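Slr0280 protein (Synechocystis sp., PDB 5H3K) is of unknown function but carries a phosphodiester glycosidase (NAGPA-type) domain and so probably cleaves the glycosidic bond of a sugar phosphodiester. Local coordinates at residues I463-R466 with G467-P471; E518-S521 with S522-Q526; A535-R538 with N539-I543; N575-G578 with G579-S583; L591-S594 with P595-A599. One frame throughout, in Å; residues are numbered along the deposited sequence.

Contact 1 of 5, residues I463-R466 with G467-P471; sequences IIDR and GNQIP
The Asp465 carboxylate meets the backbone of the returning loop with both oxygens, but in two different ways. At its edge, OD1 uses its syn lone pair, on the side of OD2, to accept from Gln469 N at 2.7 Å, in a nearly straight bond (169°). Ile470 N reaches OD2 at 3.0 Å from above the carboxylate plane. One side chain thus binds two successive backbone amides of the turn that ends strand 460-466, where the chain swings back by about 140°. Asp465 CG lies anti to the backbone N (chi1 -178°), which carries the carboxylate to the amides of Gln469 and Ile470. Behind it, Ile470 CD1 touches Asp465 CB and also packs at 3.9 Å on Ile463 CG2, the two isoleucine side chains crossing at about a right angle. Strands 430-436 and 411-415, on which both isoleucines also pack, extend this apolar layer. Arg466 points to the other side of the strand. Its guanidinium carries Ile464 CG2 on one face, toward the rim and 3.7 Å above the plane, while NE makes a salt bridge to Glu430 and NH2 bonds to Tyr423 and Tyr415. The reversal passes through Gly467, whose positive phi would press a beta-carbon against Arg466 O. Gln469, bent at chi2, folds back along the loop, its CG 3.5 Å from Arg466 O. Its NE2 gives a 2.6 Å bond to Gly467 O, which lies in the amide plane of Gln469, although NE2 stands above the carbonyl plane of Gly467.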
loop_
_atom_site.group_PDB
_atom_site.type_symbol
_atom_site.label_atom_id
_atom_site.label_comp_id
_atom_site.label_asym_id
_atom_site.label_seq_id
_atom_site.Cartn_x
_atom_site.Cartn_y
_atom_site.Cartn_z
ATOM N N ILE A 463 -17.411 24.411 13.393
ATOM C CA ILE A 463 -18.369 23.498 13.986
ATOM C C ILE A 463 -19.540 23.393 13.020
ATOM O O ILE A 463 -20.099 24.412 12.582
ATOM C CB ILE A 463 -18.863 23.985 15.350
ATOM C CG1 ILE A 463 -17.706 24.026 16.352
ATOM C CG2 ILE A 463 -19.984 23.076 15.839
ATOM C CD1 ILE A 463 -18.001 24.851 17.638
ATOM N N ILE A 464 -19.892 22.162 12.665
ATOM C CA ILE A 464 -20.982 21.898 11.730
ATOM C C ILE A 464 -22.129 21.218 12.472
ATOM O O ILE A 464 -21.944 20.173 13.110
ATOM C CB ILE A 464 -20.529 20.993 10.558
ATOM C CG1 ILE A 464 -19.480 21.704 9.693
ATOM C CG2 ILE A 464 -21.719 20.581 9.705
ATOM C CD1 ILE A 464 -19.960 22.995 9.076
ATOM N N ASP A 465 -23.310 21.820 12.417
ATOM C CA ASP A 465 -24.472 21.228 13.073
ATOM C C ASP A 465 -25.350 20.599 12.003
ATOM O O ASP A 465 -25.846 21.292 11.113
ATOM C CB ASP A 465 -25.242 22.301 13.851
ATOM C CG ASP A 465 -26.442 21.749 14.601
ATOM O OD1 ASP A 465 -26.658 20.511 14.589
ATOM O OD2 ASP A 465 -27.161 22.566 15.229
ATOM N N ARG A 466 -25.515 19.284 12.082
ATOM C CA ARG A 466 -26.403 18.566 11.176
ATOM C C ARG A 466 -27.619 18.078 11.958
ATOM O O ARG A 466 -27.492 17.285 12.900
ATOM C CB ARG A 466 -25.659 17.399 10.507
ATOM C CG ARG A 466 -24.395 17.840 9.775
ATOM C CD ARG A 466 -23.729 16.683 9.052
ATOM N NE ARG A 466 -22.663 17.142 8.174
ATOM C CZ ARG A 466 -21.400 16.734 8.250
ATOM N NH1 ARG A 466 -21.046 15.861 9.175
ATOM N NH2 ARG A 466 -20.493 17.206 7.400
ATOM N N GLY A 467 -28.793 18.594 11.598
ATOM C CA GLY A 467 -30.026 18.221 12.276
ATOM C C GLY A 467 -30.388 19.058 13.498
ATOM O O GLY A 467 -31.084 18.574 14.401
ATOM N N ASN A 468 -29.919 20.305 13.530
ATOM C CA ASN A 468 -30.239 21.237 14.617
ATOM C C ASN A 468 -29.989 20.691 16.018
ATOM O O ASN A 468 -30.885 20.693 16.866
ATOM C CB ASN A 468 -31.693 21.710 14.504
ATOM C CG ASN A 468 -31.930 22.545 13.267
ATOM O OD1 ASN A 468 -31.396 23.645 13.140
ATOM N ND2 ASN A 468 -32.737 22.030 12.346
ATOM N N GLN A 469 -28.769 20.229 16.261
ATOM C CA GLN A 469 -28.437 19.629 17.543
ATOM C C GLN A 469 -27.942 20.665 18.543
ATOM O O GLN A 469 -27.767 20.362 19.727
ATOM C CB GLN A 469 -27.388 18.536 17.351
ATOM C CG GLN A 469 -27.805 17.481 16.347
ATOM C CD GLN A 469 -29.034 16.719 16.797
ATOM O OE1 GLN A 469 -28.991 15.985 17.783
ATOM N NE2 GLN A 469 -30.139 16.898 16.084
ATOM N N ILE A 470 -27.699 21.880 18.058
ATOM C CA ILE A 470 -27.140 22.932 18.905
ATOM C C ILE A 470 -28.225 23.930 19.292
ATOM O O ILE A 470 -28.741 24.649 18.434
ATOM C CB ILE A 470 -25.962 23.679 18.213
ATOM C CG1 ILE A 470 -24.836 22.698 17.860
ATOM C CG2 ILE A 470 -25.417 24.774 19.122
ATOM C CD1 ILE A 470 -23.612 23.346 17.216
ATOM N N PRO A 471 -28.574 23.969 20.590
ATOM C CA PRO A 471 -29.600 24.875 21.121
ATOM C C PRO A 471 -29.258 26.319 20.796
ATOM O O PRO A 471 -28.075 26.676 20.763
ATOM C CB PRO A 471 -29.516 24.655 22.634
ATOM C CG PRO A 471 -28.905 23.295 22.804
ATOM C CD PRO A 471 -27.945 23.156 21.647
#

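Contact 2 of 5, residues E518-S521 with S522-Q526; sequences EGFS and SAFQQ
An N-cap opens the short helix that begins at residue 522: Ser521 OG accepts from Phe524 N at 3.0 Å, with an N-H...O angle of 161°. The hydroxyl reaches that amide because it sits between the backbone N and the carbonyl carbon (chi1 71°), turned toward the first helical turn. Ser521 O takes the next amide, Gln525 N, also at 3.0 Å, so one residue engages two of the helix's first N-H groups, by side chain and by backbone. Beside the cap, Phe520 and Phe524 run alongside each other in the same direction, in an offset stack with centroids 4.6 Å apart and planes 25° apart. Phe520 CD2 stands 3.4 Å from Phe524 CE1, over one face of the Phe524 ring and near its rim. Arg368 makes a cation-pi contact with Phe520. From the helix, the extended Gln525 side chain reaches back, and its NE2 donates to Phe520 O at 3.1 Å; Phe520 O lies in the amide plane of Gln525, while NE2 stands above the carbonyl plane. The same nitrogen bonds Thr516 OG1. With an alanine here, Phe520 O and Thr516 OG1 would probably lose the amide they share, leaving the approach to the helix less firmly held. The chemistry implies a helix start fixed twice, by polar bonds that engage the amides of Phe524 and Gln525 and by stacked rings that tie it to the preceding loop.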
loop_
_atom_site.group_PDB
_atom_site.type_symbol
_atom_site.label_atom_id
_atom_site.label_comp_id
_atom_site.label_asym_id
_atom_site.label_seq_id
_atom_site.Cartn_x
_atom_site.Cartn_y
_atom_site.Cartn_z
ATOM N N GLU A 518 -19.871 -3.680 14.165
ATOM C CA GLU A 518 -19.099 -2.550 13.651
ATOM C C GLU A 518 -19.789 -1.838 12.483
ATOM O O GLU A 518 -19.176 -1.027 11.786
ATOM C CB GLU A 518 -17.693 -3.011 13.247
ATOM C CG GLU A 518 -16.840 -3.483 14.424
ATOM C CD GLU A 518 -15.385 -3.688 14.050
ATOM O OE1 GLU A 518 -14.880 -2.936 13.177
ATOM O OE2 GLU A 518 -14.734 -4.584 14.636
ATOM N N GLY A 519 -21.060 -2.164 12.249
ATOM C CA GLY A 519 -21.857 -1.453 11.259
ATOM C C GLY A 519 -21.607 -1.775 9.793
ATOM O O GLY A 519 -21.937 -0.978 8.912
ATOM N N PHE A 520 -21.027 -2.935 9.514
ATOM C CA PHE A 520 -20.806 -3.338 8.129
ATOM C C PHE A 520 -22.049 -4.021 7.575
ATOM O O PHE A 520 -22.703 -4.787 8.289
ATOM C CB PHE A 520 -19.603 -4.270 8.060
ATOM C CG PHE A 520 -18.282 -3.560 8.251
ATOM C CD1 PHE A 520 -17.664 -3.515 9.495
ATOM C CD2 PHE A 520 -17.668 -2.931 7.179
ATOM C CE1 PHE A 520 -16.438 -2.847 9.668
ATOM C CE2 PHE A 520 -16.451 -2.275 7.341
ATOM C CZ PHE A 520 -15.839 -2.235 8.582
ATOM N N SER A 521 -22.370 -3.745 6.310
ATOM C CA SER A 521 -23.622 -4.209 5.689
ATOM C C SER A 521 -23.650 -5.717 5.457
ATOM O O SER A 521 -22.610 -6.374 5.494
ATOM C CB SER A 521 -23.853 -3.502 4.355
ATOM O OG SER A 521 -22.939 -3.958 3.362
ATOM N N SER A 522 -24.842 -6.263 5.210
ATOM C CA SER A 522 -24.987 -7.670 4.859
ATOM C C SER A 522 -24.190 -7.983 3.607
ATOM O O SER A 522 -23.524 -9.022 3.525
ATOM C CB SER A 522 -26.455 -8.016 4.607
ATOM O OG SER A 522 -27.259 -7.608 5.693
ATOM N N ALA A 523 -24.272 -7.089 2.628
ATOM C CA ALA A 523 -23.553 -7.269 1.365
ATOM C C ALA A 523 -22.039 -7.354 1.590
ATOM O O ALA A 523 -21.353 -8.198 1.000
ATOM C CB ALA A 523 -23.888 -6.138 0.402
ATOM N N PHE A 524 -21.518 -6.466 2.434
ATOM C CA PHE A 524 -20.095 -6.466 2.755
ATOM C C PHE A 524 -19.727 -7.795 3.405
ATOM O O PHE A 524 -18.692 -8.394 3.092
ATOM C CB PHE A 524 -19.771 -5.296 3.688
ATOM C CG PHE A 524 -18.304 -5.160 4.014
ATOM C CD1 PHE A 524 -17.769 -5.781 5.135
ATOM C CD2 PHE A 524 -17.464 -4.401 3.204
ATOM C CE1 PHE A 524 -16.421 -5.644 5.456
ATOM C CE2 PHE A 524 -16.112 -4.260 3.510
ATOM C CZ PHE A 524 -15.589 -4.883 4.629
ATOM N N GLN A 525 -20.594 -8.274 4.287
ATOM C CA GLN A 525 -20.301 -9.484 5.047
ATOM C C GLN A 525 -20.274 -10.776 4.245
ATOM O O GLN A 525 -19.624 -11.736 4.652
ATOM C CB GLN A 525 -21.270 -9.633 6.221
ATOM C CG GLN A 525 -21.072 -8.588 7.290
ATOM C CD GLN A 525 -21.952 -8.811 8.507
ATOM O OE1 GLN A 525 -21.959 -9.901 9.097
ATOM N NE2 GLN A 525 -22.694 -7.776 8.896
ATOM N N GLN A 526 -20.980 -10.835 3.126
ATOM C CA GLN A 526 -21.007 -12.097 2.380
ATOM C C GLN A 526 -20.090 -12.049 1.166
ATOM O O GLN A 526 -19.988 -12.994 0.396
ATOM C CB GLN A 526 -22.437 -12.490 2.002
ATOM C CG GLN A 526 -23.216 -11.399 1.303
ATOM C CD GLN A 526 -24.721 -11.647 1.333
ATOM O OE1 GLN A 526 -25.264 -12.119 2.338
ATOM N NE2 GLN A 526 -25.400 -11.328 0.228
#

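Contact 3 of 5, residues A535-R538 with N539-I543; sequences AVDR and NGNII
Asp537 organises the tip of a beta hairpin by bringing its carboxylate in over the turn toward Asn539 and Asn541. It opens a type I turn with a G1 bulge, Gly540 being both the last turn residue and the glycine of the bulge: Asp537 N bonds Asn541 O at 2.9 Å, while Asp537 O instead receives Gly540 N, which has the positive phi (77°) that favours glycine there. With CG between the backbone N and the carbonyl carbon (chi1 66°), OD1 comes close to two loop amides. It accepts Asn539 N at 2.8 Å, closing an Asx turn, and Asn541 N at 2.9 Å, the two arriving from opposite faces of the carboxylate plane. Asn539 CB also lies 3.4 Å from Asp537 OD1. OD2 turns to Asn541, touching its CB; the carboxylate and amide planes there are 63° apart, and a water bridges them, donating to Asp537 OD2 at 2.7 Å and accepting from Asn541 ND2. Farther down, Ile543 carries the hydrogen-bonded pair with Ala535, the shorter of its two bonds being Ile543 N to Ala535 O at 2.7 Å, and extends CD1 to Asp537 CB at 4.1 Å. On the other face of the hairpin, Val536 CG1 rests against Ile542 CG1 in the neighbouring non-hydrogen-bonded pair. The hairpin lies in the midst of an antiparallel sheet: strand 542-547 runs beside strand 291-300, on whose Thr297 and Thr299 Ile543 packs, and strand 531-536 runs beside strand 572-576, while Val536 also touches Thr379 and Phe381 of strand 379-392.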
loop_
_atom_site.group_PDB
_atom_site.type_symbol
_atom_site.label_atom_id
_atom_site.label_comp_id
_atom_site.label_asym_id
_atom_site.label_seq_id
_atom_site.Cartn_x
_atom_site.Cartn_y
_atom_site.Cartn_z
ATOM N N ALA A 535 -1.327 -6.694 11.421
ATOM C CA ALA A 535 -1.397 -7.575 12.569
ATOM C C ALA A 535 -0.114 -7.506 13.369
ATOM O O ALA A 535 0.911 -6.985 12.891
ATOM C CB ALA A 535 -1.660 -9.009 12.113
ATOM N N VAL A 536 -0.168 -8.008 14.595
ATOM C CA VAL A 536 1.064 -8.226 15.348
ATOM C C VAL A 536 1.156 -9.689 15.773
ATOM O O VAL A 536 0.142 -10.301 16.123
ATOM C CB VAL A 536 1.192 -7.281 16.569
ATOM C CG1 VAL A 536 1.136 -5.824 16.127
ATOM C CG2 VAL A 536 0.090 -7.556 17.576
ATOM N N ASP A 537 2.365 -10.247 15.721
ATOM C CA ASP A 537 2.602 -11.640 16.141
ATOM C C ASP A 537 3.015 -11.761 17.616
ATOM O O ASP A 537 2.946 -10.787 18.361
ATOM C CB ASP A 537 3.623 -12.337 15.225
ATOM C CG ASP A 537 5.038 -11.744 15.319
ATOM O OD1 ASP A 537 5.410 -11.084 16.324
ATOM O OD2 ASP A 537 5.808 -11.963 14.363
ATOM N N ARG A 538 3.448 -12.962 18.007
ATOM C CA ARG A 538 3.866 -13.273 19.378
ATOM C C ARG A 538 5.022 -12.398 19.861
ATOM O O ARG A 538 5.123 -12.084 21.051
ATOM C CB ARG A 538 4.303 -14.738 19.455
ATOM C CG ARG A 538 3.532 -15.673 18.522
ATOM C CD ARG A 538 2.265 -16.201 19.182
ATOM N NE ARG A 538 1.414 -16.917 18.235
ATOM C CZ ARG A 538 0.220 -17.421 18.533
ATOM N NH1 ARG A 538 -0.274 -17.292 19.763
ATOM N NH2 ARG A 538 -0.486 -18.055 17.601
ATOM N N ASN A 539 5.891 -12.016 18.930
ATOM C CA ASN A 539 7.100 -11.272 19.251
ATOM C C ASN A 539 6.854 -9.771 19.245
ATOM O O ASN A 539 7.753 -8.974 19.541
ATOM C CB ASN A 539 8.196 -11.620 18.251
ATOM C CG ASN A 539 8.306 -13.116 18.003
ATOM O OD1 ASN A 539 8.223 -13.581 16.859
ATOM N ND2 ASN A 539 8.490 -13.883 19.079
ATOM N N GLY A 540 5.627 -9.385 18.910
ATOM C CA GLY A 540 5.294 -7.986 18.793
ATOM C C GLY A 540 5.835 -7.422 17.493
ATOM O O GLY A 540 5.983 -6.208 17.371
ATOM N N ASN A 541 6.135 -8.287 16.526
ATOM C CA ASN A 541 6.433 -7.808 15.173
ATOM C C ASN A 541 5.137 -7.492 14.441
ATOM O O ASN A 541 4.130 -8.173 14.634
ATOM C CB ASN A 541 7.214 -8.842 14.350
ATOM C CG ASN A 541 8.633 -9.054 14.857
ATOM O OD1 ASN A 541 9.293 -8.125 15.322
ATOM N ND2 ASN A 541 9.101 -10.288 14.770
ATOM N N ILE A 542 5.176 -6.482 13.581
ATOM C CA ILE A 542 4.007 -6.088 12.808
ATOM C C ILE A 542 4.015 -6.808 11.475
ATOM O O ILE A 542 5.048 -6.879 10.810
ATOM C CB ILE A 542 4.010 -4.571 12.581
ATOM C CG1 ILE A 542 3.836 -3.852 13.931
ATOM C CG2 ILE A 542 2.929 -4.165 11.546
ATOM C CD1 ILE A 542 4.141 -2.365 13.880
ATOM N N ILE A 543 2.874 -7.367 11.083
ATOM C CA ILE A 543 2.765 -8.008 9.779
ATOM C C ILE A 543 1.774 -7.242 8.912
ATOM O O ILE A 543 0.653 -6.979 9.329
ATOM C CB ILE A 543 2.308 -9.480 9.896
ATOM C CG1 ILE A 543 3.106 -10.194 10.988
ATOM C CG2 ILE A 543 2.494 -10.203 8.569
ATOM C CD1 ILE A 543 2.478 -11.495 11.432
HETATM O O HOH W 1 8.215 -12.546 13.351
#

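Contact 4 of 5, residues N575-G578 with G579-S583; sequences NLDG and GSSTS
Asp577 and Ser581 face each other across a tight glycine-rich turn of the phosphodiester glycosidase domain, where the run Asp-Gly-Gly-Ser-Ser leads from strand 572-576 into a short 3-10 segment at Ser580-Ser581. From Asp577 CB the side chain bends toward the turn, CG lying anti to the backbone N (chi1 -172°). CG itself comes to 3.7 Å from Ser581 CB. Of the two carboxylate oxygens, OD2 does the touching: Ser581 OG stands 2.9 Å from it, a probable hydrogen bond whose proton has another acceptor within reach, and Ser581 CB follows at 3.2 Å. OD1 stays farther away, 4.1 Å from Ser581 OG. The backbone closes the turn: Ser581 N donates to Gly578 O at 3.1 Å from above the carbonyl plane, and Thr582 N bonds Gly579 O one residue on. The two glycines suit this geometry: a beta-carbon on Gly578 would collide with Gly579 N, and Gly579 has a positive phi of 62°. Thr582 OG1 tucks against Gly578 CA at 3.2 Å and is bonded to Ser532 OG. Around the turn, Phe342 and Phe343 pack on Asp577, Phe343 and Asn339 pack on Ser581, and Asn339 ND2 bonds Asp577 O. Past the turn, Ser583 OG donates to Ser581 O at 2.8 Å from a position tilted 32° out of the carbonyl plane.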
loop_
_atom_site.group_PDB
_atom_site.type_symbol
_atom_site.label_atom_id
_atom_site.label_comp_id
_atom_site.label_asym_id
_atom_site.label_seq_id
_atom_site.Cartn_x
_atom_site.Cartn_y
_atom_site.Cartn_z
ATOM N N ASN A 575 -8.619 -5.965 10.007
ATOM C CA ASN A 575 -8.945 -5.936 8.590
ATOM C C ASN A 575 -8.828 -4.508 8.089
ATOM O O ASN A 575 -9.348 -3.585 8.719
ATOM C CB ASN A 575 -10.356 -6.457 8.332
ATOM C CG ASN A 575 -10.653 -6.599 6.849
ATOM O OD1 ASN A 575 -9.978 -7.364 6.135
ATOM N ND2 ASN A 575 -11.637 -5.837 6.361
ATOM N N LEU A 576 -8.100 -4.321 6.993
ATOM C CA LEU A 576 -7.986 -3.013 6.353
ATOM C C LEU A 576 -8.891 -3.050 5.130
ATOM O O LEU A 576 -9.514 -4.087 4.847
ATOM C CB LEU A 576 -6.521 -2.741 5.960
ATOM C CG LEU A 576 -5.517 -2.651 7.130
ATOM C CD1 LEU A 576 -4.040 -2.552 6.659
ATOM C CD2 LEU A 576 -5.853 -1.490 8.057
ATOM N N ASP A 577 -8.989 -1.944 4.396
ATOM C CA ASP A 577 -9.791 -1.921 3.168
ATOM C C ASP A 577 -9.260 -2.975 2.173
ATOM O O ASP A 577 -8.056 -3.231 2.099
ATOM C CB ASP A 577 -9.743 -0.506 2.566
ATOM C CG ASP A 577 -10.699 -0.303 1.397
ATOM O OD1 ASP A 577 -11.699 -1.052 1.237
ATOM O OD2 ASP A 577 -10.445 0.667 0.632
ATOM N N GLY A 578 -10.160 -3.611 1.429
ATOM C CA GLY A 578 -9.746 -4.655 0.505
ATOM C C GLY A 578 -10.219 -4.450 -0.919
ATOM O O GLY A 578 -10.345 -3.310 -1.390
ATOM N N GLY A 579 -10.483 -5.553 -1.615
ATOM C CA GLY A 579 -10.884 -5.495 -3.012
ATOM C C GLY A 579 -9.796 -4.869 -3.869
ATOM O O GLY A 579 -8.614 -5.163 -3.679
ATOM N N SER A 580 -10.183 -4.000 -4.801
ATOM C CA SER A 580 -9.215 -3.336 -5.681
ATOM C C SER A 580 -8.310 -2.370 -4.907
ATOM O O SER A 580 -7.265 -1.955 -5.402
ATOM C CB SER A 580 -9.946 -2.580 -6.797
ATOM O OG SER A 580 -10.815 -1.610 -6.242
ATOM N N SER A 581 -8.703 -2.007 -3.692
ATOM C CA SER A 581 -7.829 -1.167 -2.871
ATOM C C SER A 581 -6.591 -1.917 -2.376
ATOM O O SER A 581 -5.559 -1.295 -2.129
ATOM C CB SER A 581 -8.571 -0.598 -1.667
ATOM O OG SER A 581 -9.644 0.232 -2.078
ATOM N N THR A 582 -6.684 -3.237 -2.242
ATOM C CA THR A 582 -5.562 -3.999 -1.672
ATOM C C THR A 582 -4.296 -3.793 -2.498
ATOM O O THR A 582 -4.290 -4.027 -3.698
ATOM C CB THR A 582 -5.881 -5.504 -1.547
ATOM O OG1 THR A 582 -6.884 -5.688 -0.534
ATOM C CG2 THR A 582 -4.620 -6.285 -1.132
ATOM N N SER A 583 -3.222 -3.360 -1.839
ATOM C CA SER A 583 -1.939 -3.140 -2.499
ATOM C C SER A 583 -0.844 -2.969 -1.446
ATOM O O SER A 583 -1.033 -2.293 -0.431
ATOM C CB SER A 583 -2.029 -1.933 -3.445
ATOM O OG SER A 583 -2.892 -0.935 -2.894
#

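Contact 5 of 5, residues L591-S594 with P595-A599; sequences LDRS and PVTAA
Arg593 folds its side chain over Thr597, crossing it obliquely, and three torsions decide the meeting. CG of Arg593 sits between the backbone N and the carbonyl carbon (chi1 73°), and the chain then bends at chi3 (-54°), so that NE comes down on Thr597 OG1 at 2.9 Å with that oxygen slightly tilted from the guanidinium plane. Thr597 OG1 also lies between its backbone N and carbonyl carbon (chi1 68°), which lets the same hydroxyl accept from NE and donate to Ser594 O. That second bond, 2.8 Å from Thr597 OG1 to Ser594 O, lies in the carbonyl plane on a lone pair; Thr597 N reaches the oxygen too, at 2.9 Å but from above the plane. Over one face of the guanidinium, toward its rim, Thr597 O sits 3.1 Å above the plane, and Arg593 CD rests 4.0 Å from Ala598 CB. A water bonded to Ser594 N at 3.0 Å makes a weak bond to Thr597 OG1. Arg593 NH1 goes on to bond Thr582 O and Gly579 O, and Ser594 OG bonds Gln181 N. A methionine in place of Arg593 would probably leave Thr597 OG1 without its NE donor and Thr582 O and Gly579 O without their shared NH1. The chemistry is a chain of hydrogen bonds, guanidinium to hydroxyl to carbonyl, that steadies the 3-10 turn beginning at Pro595 in the loop before strand 600-609.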
loop_
_atom_site.group_PDB
_atom_site.type_symbol
_atom_site.label_atom_id
_atom_site.label_comp_id
_atom_site.label_asym_id
_atom_site.label_seq_id
_atom_site.Cartn_x
_atom_site.Cartn_y
_atom_site.Cartn_z
ATOM N N LEU A 591 4.069 -5.505 -4.574
ATOM C CA LEU A 591 4.506 -6.894 -4.434
ATOM C C LEU A 591 3.420 -7.884 -4.813
ATOM O O LEU A 591 3.711 -8.989 -5.268
ATOM C CB LEU A 591 4.908 -7.180 -2.982
ATOM C CG LEU A 591 6.121 -6.460 -2.388
ATOM C CD1 LEU A 591 6.415 -7.017 -1.001
ATOM C CD2 LEU A 591 7.317 -6.641 -3.309
ATOM N N ASP A 592 2.169 -7.484 -4.621
ATOM C CA ASP A 592 1.056 -8.431 -4.543
ATOM C C ASP A 592 0.165 -8.498 -5.776
ATOM O O ASP A 592 -0.604 -9.452 -5.927
ATOM C CB ASP A 592 0.168 -8.060 -3.353
ATOM C CG ASP A 592 -0.460 -6.675 -3.512
ATOM O OD1 ASP A 592 0.297 -5.684 -3.663
ATOM O OD2 ASP A 592 -1.708 -6.576 -3.495
ATOM N N ARG A 593 0.220 -7.472 -6.628
ATOM C CA ARG A 593 -0.620 -7.432 -7.824
ATOM C C ARG A 593 0.003 -6.495 -8.832
ATOM O O ARG A 593 0.895 -5.713 -8.490
ATOM C CB ARG A 593 -2.041 -6.946 -7.476
ATOM C CG ARG A 593 -2.135 -5.442 -7.153
ATOM C CD ARG A 593 -3.419 -5.087 -6.402
ATOM N NE ARG A 593 -4.603 -5.549 -7.118
ATOM C CZ ARG A 593 -5.830 -5.649 -6.606
ATOM N NH1 ARG A 593 -6.074 -5.283 -5.361
ATOM N NH2 ARG A 593 -6.825 -6.113 -7.363
ATOM N N SER A 594 -0.465 -6.559 -10.077
ATOM C CA SER A 594 0.012 -5.615 -11.088
ATOM C C SER A 594 -0.536 -4.226 -10.827
ATOM O O SER A 594 -1.710 -4.074 -10.471
ATOM C CB SER A 594 -0.400 -6.061 -12.491
ATOM O OG SER A 594 0.341 -7.203 -12.869
ATOM N N PRO A 595 0.309 -3.194 -11.003
ATOM C CA PRO A 595 -0.111 -1.809 -10.747
ATOM C C PRO A 595 -1.405 -1.427 -11.455
ATOM O O PRO A 595 -2.188 -0.698 -10.861
ATOM C CB PRO A 595 1.061 -0.985 -11.290
ATOM C CG PRO A 595 2.259 -1.881 -11.041
ATOM C CD PRO A 595 1.738 -3.280 -11.359
ATOM N N VAL A 596 -1.653 -1.924 -12.670
ATOM C CA VAL A 596 -2.900 -1.568 -13.373
ATOM C C VAL A 596 -4.184 -2.025 -12.668
ATOM O O VAL A 596 -5.247 -1.456 -12.900
ATOM C CB VAL A 596 -2.940 -2.070 -14.851
ATOM C CG1 VAL A 596 -1.813 -1.441 -15.654
ATOM C CG2 VAL A 596 -2.888 -3.603 -14.907
ATOM N N THR A 597 -4.087 -3.046 -11.816
ATOM C CA THR A 597 -5.255 -3.567 -11.098
ATOM C C THR A 597 -5.492 -2.907 -9.734
ATOM O O THR A 597 -6.478 -3.215 -9.061
ATOM C CB THR A 597 -5.162 -5.102 -10.877
ATOM O OG1 THR A 597 -4.098 -5.402 -9.963
ATOM C CG2 THR A 597 -4.917 -5.825 -12.198
ATOM N N ALA A 598 -4.592 -2.022 -9.321
ATOM C CA ALA A 598 -4.695 -1.425 -7.989
ATOM C C ALA A 598 -5.454 -0.107 -8.085
ATOM O O ALA A 598 -5.185 0.701 -8.964
ATOM C CB ALA A 598 -3.315 -1.206 -7.396
ATOM N N ALA A 599 -6.406 0.111 -7.189
ATOM C CA ALA A 599 -7.250 1.307 -7.264
ATOM C C ALA A 599 -6.573 2.468 -6.558
ATOM O O ALA A 599 -5.683 2.256 -5.742
ATOM C CB ALA A 599 -8.611 1.043 -6.631
HETATM O O HOH W 2 -2.627 -8.274 -11.157
#

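All five contacts are local turns and caps of the phosphodiester glycosidase region, and they follow one another along the chain without overlap. Contact 1 stands apart, at the end of strand 460-466 in the mixed eleven-strand sheet, its centre 29 to 43 Å from the others. Contacts 3 and 4 share the antiparallel eight-strand sheet, on the neighbouring strands 531-536 and 572-576, with contact 2 at the start of helix 522-526, which precedes strand 531-536, nearest atoms about 4 Å from contact 4. Contacts 4 and 5 touch, centres 11 Å apart: besides the arginine bonds, Ser580 O lies 2.9 Å from Ala599 N, a probable hydrogen bond. The glycine turn is thereby joined to the loop before strand 600-609.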